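Local coordinates for protein coclaurine N-methyltransferase (Coptis japonica, PDB 6GKV) that catalyses the S-adenosyl-L-methionine-dependent N-methylation of coclaurine and probably of related tetrahydroisoquinolines in plant alkaloid biosynthesis, at residues R29-R34 with D243-E248; S272-W277 with H346-K351. All coordinates share one frame; numbering follows the deposited sequence.

Contact 1. Residues R29-R34 with D243-E248; sequences RRELAR and DDWFTE
A buried helix-to-loop contact sets Glu31 and Leu32 of helix 21-39 against Asp244, Trp245 and Phe246, tying the N-terminal helices to the loop between strands 235-236 and 257-258. The loop is shaped by an Asx motif: OD1 of Asp244 accepts from the backbone N of Thr247 at 3.0 Å, the N-H arriving from above the carboxylate plane. The two segments are joined by van der Waals packing and a bridging water, without direct hydrogen bonds. Glu31 slides past Phe246 in the opposite direction, its CB 3.8 Å from Phe246 CB. A bend at chi2 (-49°) then turns its carboxylate toward Arg34, three residues on, where NH1 of Arg34 forms a salt bridge with Glu31 OE1 at 2.6 Å, its hydrogen-bond geometry weak. Arg34 has a second anionic partner in Asp241. The positive charge of Arg34 on Glu31 probably eases the approach of two carboxylates whose planes are 23° apart, Glu31 OE1 lying 3.7 Å from Asp244 OD1; OD2 of Asp244 also accepts from the backbone N of Leu240. Beyond them, CD2 of Leu32 reaches CE2 of Phe246 at 3.8 Å, and the Phe246 ring goes on to touch Ser329 and Met333 of helix 313-335; Met333 lines the pocket of the bound N-methylheliamine, which lies about 7 Å from the Phe246 side chain. Trp245, whose CG sits between backbone N and carbonyl carbon (chi1 61°), carries CB of Phe246 over one face of its ring and packs against Leu10 and Leu14 of helix 2-16. At the edge of that indole, in its plane, a water accepts from Trp245 NE1 at 3.2 Å and donates to Glu31 OE2 at 3.3 Å.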
# COMPACT_ATOMS: atom_id res chain seq x y z
N ARG A 29 10.66 6.09 -24.92
CA ARG A 29 10.13 4.76 -24.59
C ARG A 29 11.23 3.79 -24.21
O ARG A 29 11.00 2.88 -23.41
CB ARG A 29 9.35 4.17 -25.76
CG ARG A 29 8.13 4.93 -26.09
CD ARG A 29 7.21 4.11 -26.91
NE ARG A 29 6.29 5.00 -27.59
CZ ARG A 29 6.35 5.26 -28.89
NH1 ARG A 29 7.28 4.67 -29.64
NH2 ARG A 29 5.47 6.10 -29.43
N ARG A 30 12.41 3.98 -24.79
CA ARG A 30 13.53 3.07 -24.54
C ARG A 30 14.04 3.27 -23.13
O ARG A 30 14.45 2.31 -22.48
CB ARG A 30 14.67 3.30 -25.53
CG ARG A 30 14.36 2.94 -26.95
CD ARG A 30 15.65 3.02 -27.78
NE ARG A 30 15.38 2.86 -29.21
CZ ARG A 30 16.15 3.32 -30.19
NH1 ARG A 30 17.28 3.97 -29.91
NH2 ARG A 30 15.79 3.11 -31.45
N GLU A 31 14.03 4.52 -22.67
CA GLU A 31 14.47 4.83 -21.31
C GLU A 31 13.42 4.38 -20.31
O GLU A 31 13.76 3.77 -19.29
CB GLU A 31 14.76 6.34 -21.15
CG GLU A 31 16.01 6.80 -21.85
CD GLU A 31 17.21 5.93 -21.53
OE1 GLU A 31 17.54 5.77 -20.34
OE2 GLU A 31 17.83 5.40 -22.49
N LEU A 32 12.16 4.70 -20.60
CA LEU A 32 11.03 4.23 -19.82
C LEU A 32 11.13 2.72 -19.58
O LEU A 32 11.20 2.27 -18.44
CB LEU A 32 9.73 4.56 -20.53
CG LEU A 32 9.37 6.03 -20.55
CD1 LEU A 32 7.95 6.19 -21.07
CD2 LEU A 32 9.52 6.62 -19.15
N ALA A 33 11.18 1.96 -20.67
CA ALA A 33 11.39 0.52 -20.61
C ALA A 33 12.47 0.18 -19.61
O ALA A 33 12.30 -0.69 -18.76
CB ALA A 33 11.76 -0.02 -21.99
N ARG A 34 13.59 0.89 -19.69
CA ARG A 34 14.71 0.61 -18.81
C ARG A 34 14.45 0.99 -17.35
O ARG A 34 15.07 0.42 -16.45
CB ARG A 34 15.96 1.34 -19.29
CG ARG A 34 16.59 0.81 -20.59
CD ARG A 34 17.80 1.67 -20.98
NE ARG A 34 18.88 1.54 -20.01
CZ ARG A 34 19.47 2.55 -19.37
NH1 ARG A 34 19.10 3.81 -19.59
NH2 ARG A 34 20.43 2.30 -18.50
N ASP A 243 23.88 6.61 -19.37
CA ASP A 243 23.12 6.56 -20.61
C ASP A 243 21.67 7.03 -20.46
O ASP A 243 20.95 7.15 -21.45
CB ASP A 243 23.15 5.15 -21.20
CG ASP A 243 24.54 4.76 -21.73
OD1 ASP A 243 25.43 4.45 -20.91
OD2 ASP A 243 24.74 4.77 -22.96
N ASP A 244 21.25 7.29 -19.22
CA ASP A 244 19.93 7.85 -18.93
C ASP A 244 19.94 9.36 -19.14
O ASP A 244 20.36 10.11 -18.26
CB ASP A 244 19.50 7.50 -17.50
CG ASP A 244 18.10 8.04 -17.12
OD1 ASP A 244 17.40 8.64 -17.97
OD2 ASP A 244 17.70 7.83 -15.95
N TRP A 245 19.46 9.78 -20.30
CA TRP A 245 19.35 11.20 -20.63
C TRP A 245 17.97 11.74 -20.26
O TRP A 245 17.79 12.95 -20.11
CB TRP A 245 19.63 11.43 -22.12
CG TRP A 245 18.67 10.73 -22.97
CD1 TRP A 245 18.78 9.44 -23.44
CD2 TRP A 245 17.41 11.21 -23.43
NE1 TRP A 245 17.66 9.10 -24.17
CE2 TRP A 245 16.78 10.19 -24.18
CE3 TRP A 245 16.73 12.43 -23.28
CZ2 TRP A 245 15.54 10.32 -24.78
CZ3 TRP A 245 15.47 12.58 -23.89
CH2 TRP A 245 14.88 11.52 -24.62
N PHE A 246 16.99 10.85 -20.10
CA PHE A 246 15.58 11.24 -19.94
C PHE A 246 15.25 11.79 -18.54
O PHE A 246 14.42 12.70 -18.39
CB PHE A 246 14.68 10.02 -20.25
CG PHE A 246 13.19 10.27 -20.02
CD1 PHE A 246 12.44 11.01 -20.92
CD2 PHE A 246 12.56 9.75 -18.91
CE1 PHE A 246 11.09 11.24 -20.71
CE2 PHE A 246 11.22 9.99 -18.69
CZ PHE A 246 10.49 10.73 -19.60
N THR A 247 15.89 11.24 -17.52
CA THR A 247 15.50 11.57 -16.16
C THR A 247 15.71 13.06 -15.86
O THR A 247 14.89 13.68 -15.20
CB THR A 247 16.25 10.71 -15.13
OG1 THR A 247 15.98 9.32 -15.40
CG2 THR A 247 15.77 11.03 -13.73
N GLU A 248 16.80 13.64 -16.38
CA GLU A 248 17.04 15.07 -16.16
C GLU A 248 16.72 15.98 -17.34
O GLU A 248 16.94 17.18 -17.27
CB GLU A 248 18.49 15.29 -15.75
CG GLU A 248 18.74 15.01 -14.29
CD GLU A 248 20.20 14.87 -13.95
OE1 GLU A 248 21.03 15.05 -14.87
OE2 GLU A 248 20.52 14.56 -12.78
O HOH W 1 16.75 6.30 -25.43

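Contact 2. Residues S272-W277 with H346-K351; sequences SVVNHW and HVLFKK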
# COMPACT_ATOMS: atom_id res chain seq x y z
N SER A 272 -4.78 10.32 8.75
CA SER A 272 -5.30 8.97 8.63
C SER A 272 -6.07 8.78 7.33
O SER A 272 -7.05 9.49 7.07
CB SER A 272 -6.20 8.66 9.83
OG SER A 272 -6.11 7.30 10.18
N VAL A 273 -5.64 7.82 6.51
CA VAL A 273 -6.27 7.65 5.21
C VAL A 273 -7.72 7.22 5.38
O VAL A 273 -8.06 6.32 6.15
CB VAL A 273 -5.49 6.63 4.30
CG1 VAL A 273 -5.47 5.23 4.90
CG2 VAL A 273 -6.11 6.59 2.91
N VAL A 274 -8.59 7.91 4.64
CA VAL A 274 -10.01 7.63 4.64
C VAL A 274 -10.43 6.97 3.33
O VAL A 274 -11.24 6.04 3.32
CB VAL A 274 -10.80 8.93 4.86
CG1 VAL A 274 -12.25 8.78 4.36
CG2 VAL A 274 -10.73 9.30 6.34
N ASN A 275 -9.87 7.45 2.23
CA ASN A 275 -10.11 6.84 0.93
C ASN A 275 -8.87 6.92 0.09
O ASN A 275 -7.94 7.65 0.41
CB ASN A 275 -11.27 7.50 0.21
CG ASN A 275 -12.10 6.50 -0.57
OD1 ASN A 275 -11.60 5.46 -1.00
ND2 ASN A 275 -13.38 6.80 -0.73
N HIS A 276 -8.87 6.18 -1.00
CA HIS A 276 -7.73 6.09 -1.86
C HIS A 276 -8.21 5.65 -3.23
O HIS A 276 -8.87 4.62 -3.37
CB HIS A 276 -6.71 5.11 -1.30
CG HIS A 276 -5.45 5.03 -2.10
ND1 HIS A 276 -4.57 3.97 -1.99
CD2 HIS A 276 -4.93 5.86 -3.02
CE1 HIS A 276 -3.56 4.16 -2.82
NE2 HIS A 276 -3.75 5.30 -3.46
N TRP A 277 -7.92 6.46 -4.24
CA TRP A 277 -8.24 6.12 -5.60
C TRP A 277 -6.95 6.19 -6.38
O TRP A 277 -6.03 6.90 -5.96
CB TRP A 277 -9.24 7.09 -6.22
CG TRP A 277 -10.49 7.36 -5.46
CD1 TRP A 277 -11.74 6.86 -5.74
CD2 TRP A 277 -10.66 8.25 -4.35
NE1 TRP A 277 -12.67 7.36 -4.86
CE2 TRP A 277 -12.02 8.23 -3.97
CE3 TRP A 277 -9.78 9.06 -3.60
CZ2 TRP A 277 -12.55 8.96 -2.91
CZ3 TRP A 277 -10.30 9.80 -2.53
CH2 TRP A 277 -11.67 9.74 -2.20
N HIS A 346 -5.03 9.54 -5.87
CA HIS A 346 -5.78 10.42 -4.96
C HIS A 346 -5.95 9.82 -3.56
O HIS A 346 -6.50 8.72 -3.39
CB HIS A 346 -7.17 10.73 -5.53
CG HIS A 346 -7.14 11.62 -6.74
ND1 HIS A 346 -8.26 11.91 -7.48
CD2 HIS A 346 -6.12 12.29 -7.33
CE1 HIS A 346 -7.93 12.71 -8.48
NE2 HIS A 346 -6.64 12.96 -8.40
N VAL A 347 -5.50 10.56 -2.55
CA VAL A 347 -5.65 10.14 -1.17
C VAL A 347 -6.45 11.14 -0.34
O VAL A 347 -6.17 12.35 -0.35
CB VAL A 347 -4.29 9.94 -0.50
CG1 VAL A 347 -4.48 9.20 0.82
CG2 VAL A 347 -3.34 9.15 -1.41
N LEU A 348 -7.45 10.63 0.39
CA LEU A 348 -8.22 11.47 1.30
C LEU A 348 -7.81 11.14 2.74
O LEU A 348 -7.84 9.99 3.15
CB LEU A 348 -9.73 11.30 1.09
CG LEU A 348 -10.66 12.23 1.90
CD1 LEU A 348 -10.43 13.70 1.56
CD2 LEU A 348 -12.13 11.86 1.72
N PHE A 349 -7.38 12.16 3.48
CA PHE A 349 -6.94 12.00 4.86
C PHE A 349 -7.87 12.74 5.82
O PHE A 349 -8.35 13.83 5.50
CB PHE A 349 -5.54 12.55 5.09
CG PHE A 349 -4.44 11.91 4.29
CD1 PHE A 349 -3.80 10.77 4.75
CD2 PHE A 349 -3.99 12.50 3.10
CE1 PHE A 349 -2.75 10.20 4.03
CE2 PHE A 349 -2.93 11.96 2.37
CZ PHE A 349 -2.30 10.81 2.84
N LYS A 350 -8.06 12.19 7.02
CA LYS A 350 -8.60 12.95 8.16
C LYS A 350 -7.50 13.14 9.23
O LYS A 350 -6.45 12.51 9.14
CB LYS A 350 -9.81 12.24 8.77
CG LYS A 350 -9.41 11.07 9.64
CD LYS A 350 -10.63 10.33 10.17
CE LYS A 350 -10.21 9.03 10.85
NZ LYS A 350 -11.38 8.12 11.01
N LYS A 351 -7.77 13.98 10.23
CA LYS A 351 -6.72 14.38 11.18
C LYS A 351 -6.29 13.25 12.11
O LYS A 351 -7.09 12.76 12.90
CB LYS A 351 -7.19 15.57 12.00
CG LYS A 351 -6.10 16.55 12.31
CD LYS A 351 -6.59 17.63 13.26
CE LYS A 351 -5.41 18.21 14.01
NZ LYS A 351 -4.32 17.19 14.09
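Trp277 and His346 form a hydrogen-bonded pair in the antiparallel ladder that joins strand 272-279, outermost in the main sheet within the chain, to strand 342-350. The indole of Trp277 lies alongside Leu348, pointing the same way, and its edge does the touching: CE3 is 3.7 Å from His346 CB, and CZ3 is 4.0 Å from Leu348 CB. Asn275 CG covers one indole face, and Arg118 adds a cation-pi contact. Replacing Trp277 by an alanine would probably open a gap beside Leu348 CB and leave Arg118 without its aromatic partner. On the other face of the sheet, His276 holds CG anti to its backbone N (chi1 -176°), which brings CD2 edge-on to His346 O at 3.3 Å; its ND1 is hydrogen-bonded to Tyr266 OH of the second subunit. There too, Val273 CG2 meets Val347 CG1 at 3.7 Å, the two side chains crossing at about a right angle. Lys350 runs extended past Val274 CG2 to a salt bridge with Asp269 of the second subunit. Between the Val273-Phe349 and Asn275-Leu348 pairs, Val274 N bonds Leu348 O at 2.7 Å and Asn275 N bonds the same oxygen weakly, a classic beta bulge in the terminal antiparallel strands of a Rossmann-like methyltransferase sheet.

Both contacts are largely buried, yet they illustrate two ways of joining distant sequence. Contact 1 sets a helix against an irregular loop in the N-terminal helical region, and side chains, ion pairs and one water do the work; contact 2 is a strand pair whose backbones carry most of the bonding. They share no secondary-structure element, and their nearest atoms are about 20 Å apart. Their surroundings also differ: contact 1 packs among helices and loops of its own chain, near the alkaloid pocket, and no other chain of the assembly touches it, whereas contact 2 borders the second subunit, which takes up several of its polar side chains. The ion pairs of contact 1 stay within the chain, whereas Lys350 in contact 2 pairs across the dimer.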